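Local coordinates for sialidase B (Streptococcus pneumoniae serotype 4, PDB 4XJW), which catalyses hydrolysis of alpha-(2->3)-, alpha-(2->6)- and alpha-(2->8)-linked terminal sialic acid residues in oligosaccharides, glycoproteins and glycolipids, at residues F206-L211 / L452-G457; S290-D295 / T301-D306; F343-T346 / V352-N355. The protein carries 1 engineered substitution. All blocks are in the same frame, centred on the assembly; numbering follows the deposited sequence.

How the contacts relate
Contacts 1 and 2 sit side by side in the catalytic beta-propeller, their centres about 9 Å apart. Strand 286-294 of contact 2 is the parallel neighbour of strand 451-459 of contact 1, tied to it by a probable hydrogen bond from Gly-457 N to Ile-292 O (2.8 Å). The centre of contact 3 lies about 34 Å from that of contact 1 and about 30 Å from that of contact 2, in a separate antiparallel sheet. Along the chain, 206-211 comes first, the hairpins of contacts 2 and 3 follow, and 452-457 returns to meet it. Contacts 1 and 2 thus lie near the active-site and OPX-binding residues, while contact 3 belongs to an insertion between strands 301-308 and 420-426, away from the annotated sites.

Contact 1: F206-L211 / L452-G457; sequences FRIPTL and LCPGQG. With OPX ((1s,3R,4S)-1-[(cyclohexylamino)methyl]-3,4-dihydroxycyclopentanesulfonic acid), chain B.
Thr-210 lies against the bare backbone of Gly-455: its CB is 3.6 Å from Gly-455 O, and its methyl CG2 is 3.7 Å from Gly-455 N. The hydroxyl OG1 is engaged elsewhere, bonded to Ser-222 OG. Gly-455 has backbone angles (phi 129°, psi -118°) at which a CB would press on the carbonyl O of Pro-454, reason enough for a glycine here. Next along, Leu-211 takes part through its carbonyl. Gln-456 reaches it with an extended side chain and gives a hydrogen bond from NE2 to Leu-211 O (2.8 Å), the oxygen lying in the plane of the amide while the nitrogen is tilted from the carbonyl plane. Both segments belong to strands near the centre of the sialidase six-bladed beta-propeller; strand 286-294 pairs in parallel with 451-459 through backbone bonds at Gly-455, and its Ser-290 and Ile-292 touch Thr-210. Pro-454 meets Ile-208 tightly, CB to CG2 at 3.4 Å; Ile-208 also touches Tyr-615, the nucleophile by similarity, and Arg-207, substrate-binding by similarity, makes a salt bridge to Glu-631 and a cation-pi contact with the same Tyr-615. The OPX hydroxyl OAC donates to Gln-456 OE1 (2.8 Å) and takes a weak bond from NE2 (3.3 Å), so NE2 serves both Leu-211 O and the ligand.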
loop_
_atom_site.group_PDB
_atom_site.type_symbol
_atom_site.label_atom_id
_atom_site.label_comp_id
_atom_site.label_asym_id
_atom_site.label_seq_id
_atom_site.Cartn_x
_atom_site.Cartn_y
_atom_site.Cartn_z
ATOM N N PHE A 206 1.606 4.796 -0.637
ATOM C CA PHE A 206 0.926 3.869 -1.543
ATOM C C PHE A 206 0.310 2.755 -0.740
ATOM O O PHE A 206 0.863 2.342 0.284
ATOM C CB PHE A 206 1.899 3.286 -2.574
ATOM C CG PHE A 206 2.518 4.324 -3.440
ATOM C CD1 PHE A 206 1.847 4.797 -4.556
ATOM C CD2 PHE A 206 3.738 4.878 -3.099
ATOM C CE1 PHE A 206 2.392 5.791 -5.330
ATOM C CE2 PHE A 206 4.308 5.862 -3.886
ATOM C CZ PHE A 206 3.628 6.331 -4.996
ATOM N N ARG A 207 -0.844 2.274 -1.200
ATOM C CA ARG A 207 -1.531 1.159 -0.552
ATOM C C ARG A 207 -2.329 0.426 -1.613
ATOM O O ARG A 207 -2.591 0.957 -2.701
ATOM C CB ARG A 207 -2.496 1.611 0.568
ATOM C CG ARG A 207 -1.846 1.874 1.960
ATOM C CD ARG A 207 -2.753 1.387 3.113
ATOM N NE ARG A 207 -2.958 -0.057 3.158
ATOM C CZ ARG A 207 -3.877 -0.668 3.915
ATOM N NH1 ARG A 207 -4.678 0.056 4.691
ATOM N NH2 ARG A 207 -3.998 -2.012 3.896
ATOM N N ILE A 208 -2.724 -0.798 -1.282
ATOM C CA ILE A 208 -3.673 -1.579 -2.077
ATOM C C ILE A 208 -3.133 -1.959 -3.471
ATOM O O ILE A 208 -3.690 -1.559 -4.490
ATOM C CB ILE A 208 -5.049 -0.866 -2.246
ATOM C CG1 ILE A 208 -5.461 -0.072 -1.001
ATOM C CG2 ILE A 208 -6.126 -1.888 -2.540
ATOM C CD1 ILE A 208 -5.578 -0.903 0.275
ATOM N N PRO A 209 -2.054 -2.749 -3.517
ATOM C CA PRO A 209 -1.429 -3.123 -4.793
ATOM C C PRO A 209 -2.231 -4.173 -5.542
ATOM O O PRO A 209 -2.915 -5.008 -4.930
ATOM C CB PRO A 209 -0.113 -3.755 -4.352
ATOM C CG PRO A 209 -0.406 -4.303 -2.972
ATOM C CD PRO A 209 -1.326 -3.296 -2.356
ATOM N N THR A 210 -2.115 -4.152 -6.869
ATOM C CA THR A 210 -2.675 -5.192 -7.732
ATOM C C THR A 210 -1.616 -5.598 -8.760
ATOM O O THR A 210 -0.666 -4.847 -9.021
ATOM C CB THR A 210 -3.968 -4.758 -8.460
ATOM O OG1 THR A 210 -3.635 -3.980 -9.616
ATOM C CG2 THR A 210 -4.898 -3.948 -7.528
ATOM N N LEU A 211 -1.773 -6.805 -9.306
ATOM C CA LEU A 211 -0.951 -7.301 -10.420
ATOM C C LEU A 211 -1.833 -8.129 -11.327
ATOM O O LEU A 211 -2.736 -8.802 -10.866
ATOM C CB LEU A 211 0.180 -8.195 -9.891
ATOM C CG LEU A 211 1.359 -7.581 -9.141
ATOM C CD1 LEU A 211 2.239 -8.677 -8.536
ATOM C CD2 LEU A 211 2.164 -6.672 -10.055
ATOM N N LEU A 452 -15.697 -2.397 -4.007
ATOM C CA LEU A 452 -14.918 -3.229 -4.909
ATOM C C LEU A 452 -13.876 -4.026 -4.140
ATOM O O LEU A 452 -13.217 -3.505 -3.240
ATOM C CB LEU A 452 -14.243 -2.367 -5.963
ATOM C CG LEU A 452 -13.585 -3.082 -7.137
ATOM C CD1 LEU A 452 -14.609 -3.744 -8.030
ATOM C CD2 LEU A 452 -12.759 -2.074 -7.925
ATOM N N CYS A 453 -13.725 -5.293 -4.500
ATOM C CA CYS A 453 -12.646 -6.096 -3.944
ATOM C C CYS A 453 -11.361 -5.799 -4.697
ATOM O O CYS A 453 -11.288 -5.996 -5.915
ATOM C CB CYS A 453 -12.959 -7.588 -4.059
ATOM S SG CYS A 453 -14.472 -8.072 -3.186
ATOM N N PRO A 454 -10.332 -5.315 -3.988
ATOM C CA PRO A 454 -9.107 -4.970 -4.728
ATOM C C PRO A 454 -8.361 -6.184 -5.240
ATOM O O PRO A 454 -8.389 -7.258 -4.629
ATOM C CB PRO A 454 -8.258 -4.236 -3.699
ATOM C CG PRO A 454 -8.786 -4.660 -2.353
ATOM C CD PRO A 454 -10.248 -4.995 -2.550
ATOM N N GLY A 455 -7.697 -6.009 -6.379
ATOM C CA GLY A 455 -6.858 -7.047 -6.932
ATOM C C GLY A 455 -7.176 -7.308 -8.386
ATOM O O GLY A 455 -7.020 -6.429 -9.237
ATOM N N GLN A 456 -7.603 -8.531 -8.667
ATOM C CA GLN A 456 -7.927 -8.975 -10.018
ATOM C C GLN A 456 -9.414 -9.181 -10.174
ATOM O O GLN A 456 -10.096 -9.658 -9.262
ATOM C CB GLN A 456 -7.206 -10.300 -10.340
ATOM C CG GLN A 456 -5.674 -10.225 -10.288
ATOM C CD GLN A 456 -4.976 -11.527 -10.663
ATOM O OE1 GLN A 456 -5.612 -12.575 -10.796
ATOM N NE2 GLN A 456 -3.656 -11.461 -10.834
ATOM N N GLY A 457 -9.928 -8.815 -11.340
ATOM C CA GLY A 457 -11.193 -9.350 -11.804
ATOM C C GLY A 457 -10.868 -10.682 -12.457
ATOM O O GLY A 457 -9.684 -11.067 -12.551
HETATM C CAF OPX B . 1.316 -17.822 -17.795
HETATM C CAG OPX B . 0.265 -18.099 -18.830
HETATM C CAH OPX B . 1.137 -16.451 -17.227
HETATM C CAI OPX B . -1.110 -17.928 -18.254
HETATM C CAJ OPX B . -0.237 -16.244 -16.656
HETATM C CAK OPX B . -3.032 -15.115 -16.803
HETATM C CAL OPX B . -4.170 -15.335 -14.522
HETATM C CAM OPX B . -4.527 -13.334 -15.793
HETATM C CAO OPX B . -4.609 -14.227 -13.636
HETATM C CAP OPX B . -4.206 -13.005 -14.343
HETATM C CAQ OPX B . -1.298 -16.557 -17.682
HETATM C CAR OPX B . -4.292 -14.831 -15.929
HETATM N NAN OPX B . -2.643 -16.506 -17.084
HETATM O OAA OPX B . -5.434 -17.056 -16.821
HETATM O OAB OPX B . -6.887 -15.389 -15.814
HETATM O OAC OPX B . -4.037 -14.319 -12.378
HETATM O OAD OPX B . -2.867 -12.745 -14.236
HETATM O OAE OPX B . -5.958 -14.984 -17.991
HETATM S SAS OPX B . -5.720 -15.609 -16.685
#

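Contact 2: S290-D295 / T301-D306; sequences SSIVED and TILLAD
The carboxylate of Glu-294 and the hydroxyl of Thr-301 share a water at the turn end of a beta hairpin in the propeller. The water donates to Glu-294 OE2 (2.7 Å) and accepts from Thr-301 OG1 (2.6 Å); the carboxylate's other oxygen, OE1, takes a hydrogen bond from Ser-215 N. Glu-294 sends CG anti to its own backbone N (chi1 -176°) and stays extended beyond it, which carries the carboxylate out across the threonine side chain, near enough for one water to bridge OE2 and OG1. Behind this polar end, the same face of the sheet turns apolar. Ile-292 CG2 meets Thr-301 CG2 at 3.8 Å, and on its other branch CG1 lies 4.0 Å from Leu-303 CD1. Strand 205-213 and strand 219-226 cover this face, where Ser-290 OG is bonded to Ser-222 OG. The opposite face carries Ser-291, Val-293, Ile-302 and Leu-304. Here Val-293 and Ile-302 run side by side, CG1 of the valine 4.0 Å from CB of the isoleucine, and Phe-468 packs on Ser-291, Val-293 and Leu-304.

Between the faces, two hydrogen-bonded pairs hold the strands together: Val-293 with Ile-302, and Ser-291 with Leu-304. The first is the straighter; Ile-302 N reaches Val-293 O at 2.8 Å with an angle of 177° at the hydrogen. In the second, Leu-304 N donates to Ser-291 O at 2.8 Å, but the return bond from Ser-291 N bends to 144°. Leu-304 O, the acceptor of that bent bond, also takes a CA-H...O contact from Ser-290 CA at 3.1 Å.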
loop_
_atom_site.group_PDB
_atom_site.type_symbol
_atom_site.label_atom_id
_atom_site.label_comp_id
_atom_site.label_asym_id
_atom_site.label_seq_id
_atom_site.Cartn_x
_atom_site.Cartn_y
_atom_site.Cartn_z
ATOM N N SER A 290 -8.654 -0.553 -6.227
ATOM C CA SER A 290 -8.770 -0.833 -7.649
ATOM C C SER A 290 -8.671 -2.314 -7.972
ATOM O O SER A 290 -8.148 -3.112 -7.177
ATOM C CB SER A 290 -7.730 -0.044 -8.454
ATOM O OG SER A 290 -6.406 -0.465 -8.163
ATOM N N SER A 291 -9.141 -2.663 -9.167
ATOM C CA SER A 291 -9.150 -4.050 -9.629
ATOM C C SER A 291 -9.025 -4.069 -11.152
ATOM O O SER A 291 -9.612 -3.214 -11.831
ATOM C CB SER A 291 -10.439 -4.758 -9.194
ATOM O OG SER A 291 -10.280 -6.158 -9.295
ATOM N N ILE A 292 -8.276 -5.041 -11.683
ATOM C CA ILE A 292 -7.967 -5.111 -13.116
ATOM C C ILE A 292 -8.397 -6.438 -13.747
ATOM O O ILE A 292 -8.286 -7.490 -13.119
ATOM C CB ILE A 292 -6.455 -4.942 -13.356
ATOM C CG1 ILE A 292 -6.014 -3.521 -13.033
ATOM C CG2 ILE A 292 -6.093 -5.241 -14.812
ATOM C CD1 ILE A 292 -4.492 -3.384 -12.989
ATOM N N VAL A 293 -8.874 -6.388 -14.991
ATOM C CA VAL A 293 -9.083 -7.597 -15.771
ATOM C C VAL A 293 -8.789 -7.284 -17.230
ATOM O O VAL A 293 -8.822 -6.119 -17.643
ATOM C CB VAL A 293 -10.535 -8.107 -15.602
ATOM C CG1 VAL A 293 -11.473 -7.285 -16.466
ATOM C CG2 VAL A 293 -10.631 -9.576 -15.983
ATOM N N GLU A 294 -8.451 -8.307 -18.005
ATOM C CA GLU A 294 -8.305 -8.117 -19.449
ATOM C C GLU A 294 -9.459 -8.791 -20.163
ATOM O O GLU A 294 -9.837 -9.912 -19.813
ATOM C CB GLU A 294 -6.966 -8.643 -19.961
ATOM C CG GLU A 294 -6.744 -8.373 -21.459
ATOM C CD GLU A 294 -5.314 -8.638 -21.894
ATOM O OE1 GLU A 294 -4.826 -9.756 -21.645
ATOM O OE2 GLU A 294 -4.680 -7.723 -22.468
ATOM N N ASP A 295 -10.017 -8.104 -21.159
ATOM C CA ASP A 295 -11.141 -8.624 -21.930
ATOM C C ASP A 295 -10.674 -9.233 -23.243
ATOM O O ASP A 295 -10.015 -8.567 -24.038
ATOM C CB ASP A 295 -12.156 -7.510 -22.193
ATOM C CG ASP A 295 -13.269 -7.944 -23.124
ATOM O OD1 ASP A 295 -13.755 -9.088 -22.981
ATOM O OD2 ASP A 295 -13.658 -7.128 -23.979
ATOM N N THR A 301 -8.038 -3.583 -21.615
ATOM C CA THR A 301 -7.820 -3.819 -20.198
ATOM C C THR A 301 -8.844 -2.962 -19.489
ATOM O O THR A 301 -9.076 -1.811 -19.875
ATOM C CB THR A 301 -6.401 -3.401 -19.771
ATOM O OG1 THR A 301 -5.441 -4.088 -20.579
ATOM C CG2 THR A 301 -6.154 -3.740 -18.317
ATOM N N ILE A 302 -9.475 -3.528 -18.466
ATOM C CA ILE A 302 -10.524 -2.837 -17.737
ATOM C C ILE A 302 -10.150 -2.683 -16.266
ATOM O O ILE A 302 -9.769 -3.650 -15.609
ATOM C CB ILE A 302 -11.854 -3.574 -17.892
ATOM C CG1 ILE A 302 -12.257 -3.597 -19.370
ATOM C CG2 ILE A 302 -12.920 -2.944 -17.016
ATOM C CD1 ILE A 302 -13.502 -4.408 -19.653
ATOM N N LEU A 303 -10.247 -1.461 -15.751
ATOM C CA LEU A 303 -9.925 -1.201 -14.349
ATOM C C LEU A 303 -11.122 -0.589 -13.641
ATOM O O LEU A 303 -11.730 0.365 -14.135
ATOM C CB LEU A 303 -8.677 -0.297 -14.245
ATOM C CG LEU A 303 -8.151 0.112 -12.857
ATOM C CD1 LEU A 303 -6.654 0.381 -12.906
ATOM C CD2 LEU A 303 -8.847 1.360 -12.335
ATOM N N LEU A 304 -11.470 -1.157 -12.493
ATOM C CA LEU A 304 -12.533 -0.600 -11.668
ATOM C C LEU A 304 -11.939 -0.023 -10.376
ATOM O O LEU A 304 -10.876 -0.451 -9.931
ATOM C CB LEU A 304 -13.599 -1.660 -11.349
ATOM C CG LEU A 304 -14.749 -1.841 -12.342
ATOM C CD1 LEU A 304 -14.253 -2.197 -13.729
ATOM C CD2 LEU A 304 -15.716 -2.900 -11.829
ATOM N N ALA A 305 -12.623 0.954 -9.784
ATOM C CA ALA A 305 -12.259 1.478 -8.460
ATOM C C ALA A 305 -13.478 2.075 -7.773
ATOM O O ALA A 305 -14.439 2.446 -8.435
ATOM C CB ALA A 305 -11.141 2.528 -8.566
ATOM N N ASP A 306 -13.440 2.181 -6.452
ATOM C CA ASP A 306 -14.485 2.942 -5.772
ATOM C C ASP A 306 -14.244 4.424 -6.021
ATOM O O ASP A 306 -13.090 4.858 -6.104
ATOM C CB ASP A 306 -14.459 2.745 -4.257
ATOM C CG ASP A 306 -14.583 1.291 -3.819
ATOM O OD1 ASP A 306 -15.190 0.470 -4.532
ATOM O OD2 ASP A 306 -14.074 0.991 -2.712
HETATM O O HOH W 1 -5.472 -5.182 -22.884
#

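Contact 3: F343-T346 / V352-N355; sequences FRYT and VVYN
Backbone hydrogen bonds come first: Thr-346 and Tyr-354 form an antiparallel hydrogen-bonded pair, Tyr-354 N to Thr-346 O at 2.8 Å and Thr-346 N to Tyr-354 O at 3.0 Å. Tyr-354 O also receives a CA-H...O contact from Tyr-345 CA (3.1 Å). The two strands make a short beta hairpin in the antiparallel sheet that the chain builds outside the propeller blades, away from the annotated sites.

Side-chain packing is mostly the work of the Tyr-345 ring. Its CD2 touches Val-353 CG1 at 3.9 Å, and further out CE2 lies 3.7 Å from Asn-355 CB. With CG anti to the backbone N (chi1 -173°), the Asn-355 amide is carried out beside the outer part of the tyrosine ring, where the planes stand 67° apart. Phe-413 meets the same ring edge-to-face. On the other face of the sheet, Thr-346 and Tyr-354 point the same way, OG1 to CB 3.8 Å.

Polar side-chain links run mostly to residues outside the two segments or through water. One water accepts from both Arg-344 NE (3.2 Å) and Asn-355 ND2 (3.3 Å). Asn-355 OD1 accepts from Thr-357 OG1 and Thr-358 N, which fixes the rotation of the amide and turns ND2 toward the tyrosine and the water. Direct hydrogen bonding between the segments is thus backbone to backbone; the side chains add van der Waals packing, and their polar ends turn to neighbours such as Glu-356, Thr-357 and Asp-342, while the arginine side chain reaches the other strand through a water.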
loop_
_atom_site.group_PDB
_atom_site.type_symbol
_atom_site.label_atom_id
_atom_site.label_comp_id
_atom_site.label_asym_id
_atom_site.label_seq_id
_atom_site.Cartn_x
_atom_site.Cartn_y
_atom_site.Cartn_z
ATOM N N PHE A 343 -32.139 17.155 -3.605
ATOM C CA PHE A 343 -31.606 16.860 -4.928
ATOM C C PHE A 343 -32.698 17.017 -5.976
ATOM O O PHE A 343 -33.510 16.114 -6.184
ATOM C CB PHE A 343 -31.021 15.445 -4.955
ATOM C CG PHE A 343 -29.697 15.332 -4.268
ATOM C CD1 PHE A 343 -29.613 15.373 -2.878
ATOM C CD2 PHE A 343 -28.526 15.213 -5.008
ATOM C CE1 PHE A 343 -28.391 15.280 -2.241
ATOM C CE2 PHE A 343 -27.300 15.125 -4.376
ATOM C CZ PHE A 343 -27.227 15.156 -2.992
ATOM N N ARG A 344 -32.714 18.172 -6.628
ATOM C CA ARG A 344 -33.801 18.522 -7.536
ATOM C C ARG A 344 -33.442 18.321 -9.010
ATOM O O ARG A 344 -34.209 18.700 -9.904
ATOM C CB ARG A 344 -34.263 19.963 -7.265
ATOM C CG ARG A 344 -34.790 20.163 -5.840
ATOM C CD ARG A 344 -35.037 21.627 -5.477
ATOM N NE ARG A 344 -36.207 22.189 -6.152
ATOM C CZ ARG A 344 -37.439 22.202 -5.645
ATOM N NH1 ARG A 344 -37.679 21.674 -4.450
ATOM N NH2 ARG A 344 -38.438 22.737 -6.338
ATOM N N TYR A 345 -32.292 17.691 -9.260
ATOM C CA TYR A 345 -31.787 17.520 -10.620
ATOM C C TYR A 345 -31.307 16.095 -10.913
ATOM O O TYR A 345 -30.946 15.341 -10.002
ATOM C CB TYR A 345 -30.654 18.513 -10.898
ATOM C CG TYR A 345 -31.056 19.961 -10.722
ATOM C CD1 TYR A 345 -30.999 20.570 -9.474
ATOM C CD2 TYR A 345 -31.498 20.713 -11.804
ATOM C CE1 TYR A 345 -31.378 21.891 -9.305
ATOM C CE2 TYR A 345 -31.870 22.033 -11.650
ATOM C CZ TYR A 345 -31.809 22.616 -10.398
ATOM O OH TYR A 345 -32.182 23.935 -10.248
ATOM N N THR A 346 -31.324 15.736 -12.194
ATOM C CA THR A 346 -30.736 14.488 -12.670
ATOM C C THR A 346 -29.905 14.764 -13.909
ATOM O O THR A 346 -30.130 15.751 -14.619
ATOM C CB THR A 346 -31.795 13.426 -13.031
ATOM O OG1 THR A 346 -32.769 13.991 -13.923
ATOM C CG2 THR A 346 -32.483 12.902 -11.789
ATOM N N VAL A 352 -27.412 16.211 -20.292
ATOM C CA VAL A 352 -28.308 17.316 -19.953
ATOM C C VAL A 352 -28.749 17.269 -18.494
ATOM O O VAL A 352 -29.309 16.270 -18.028
ATOM C CB VAL A 352 -29.550 17.346 -20.858
ATOM C CG1 VAL A 352 -30.514 18.441 -20.414
ATOM C CG2 VAL A 352 -29.138 17.539 -22.314
ATOM N N VAL A 353 -28.491 18.357 -17.769
ATOM C CA VAL A 353 -28.948 18.480 -16.394
ATOM C C VAL A 353 -30.425 18.863 -16.383
ATOM O O VAL A 353 -30.802 19.931 -16.865
ATOM C CB VAL A 353 -28.119 19.521 -15.627
ATOM C CG1 VAL A 353 -28.578 19.614 -14.189
ATOM C CG2 VAL A 353 -26.631 19.172 -15.706
ATOM N N TYR A 354 -31.252 17.985 -15.828
ATOM C CA TYR A 354 -32.704 18.135 -15.883
ATOM C C TYR A 354 -33.245 18.494 -14.508
ATOM O O TYR A 354 -32.905 17.849 -13.517
ATOM C CB TYR A 354 -33.324 16.817 -16.355
ATOM C CG TYR A 354 -34.723 16.894 -16.937
ATOM C CD1 TYR A 354 -34.943 17.411 -18.208
ATOM C CD2 TYR A 354 -35.816 16.402 -16.231
ATOM C CE1 TYR A 354 -36.215 17.465 -18.750
ATOM C CE2 TYR A 354 -37.091 16.450 -16.762
ATOM C CZ TYR A 354 -37.286 16.981 -18.024
ATOM O OH TYR A 354 -38.555 17.027 -18.559
ATOM N N ASN A 355 -34.083 19.526 -14.448
ATOM C CA ASN A 355 -34.759 19.897 -13.209
ATOM C C ASN A 355 -35.968 18.985 -12.985
ATOM O O ASN A 355 -36.922 19.011 -13.760
ATOM C CB ASN A 355 -35.176 21.373 -13.252
ATOM C CG ASN A 355 -35.726 21.873 -11.923
ATOM O OD1 ASN A 355 -36.626 21.269 -11.340
ATOM N ND2 ASN A 355 -35.181 22.984 -11.438
HETATM O O HOH W 2 -35.777 24.313 -8.481
#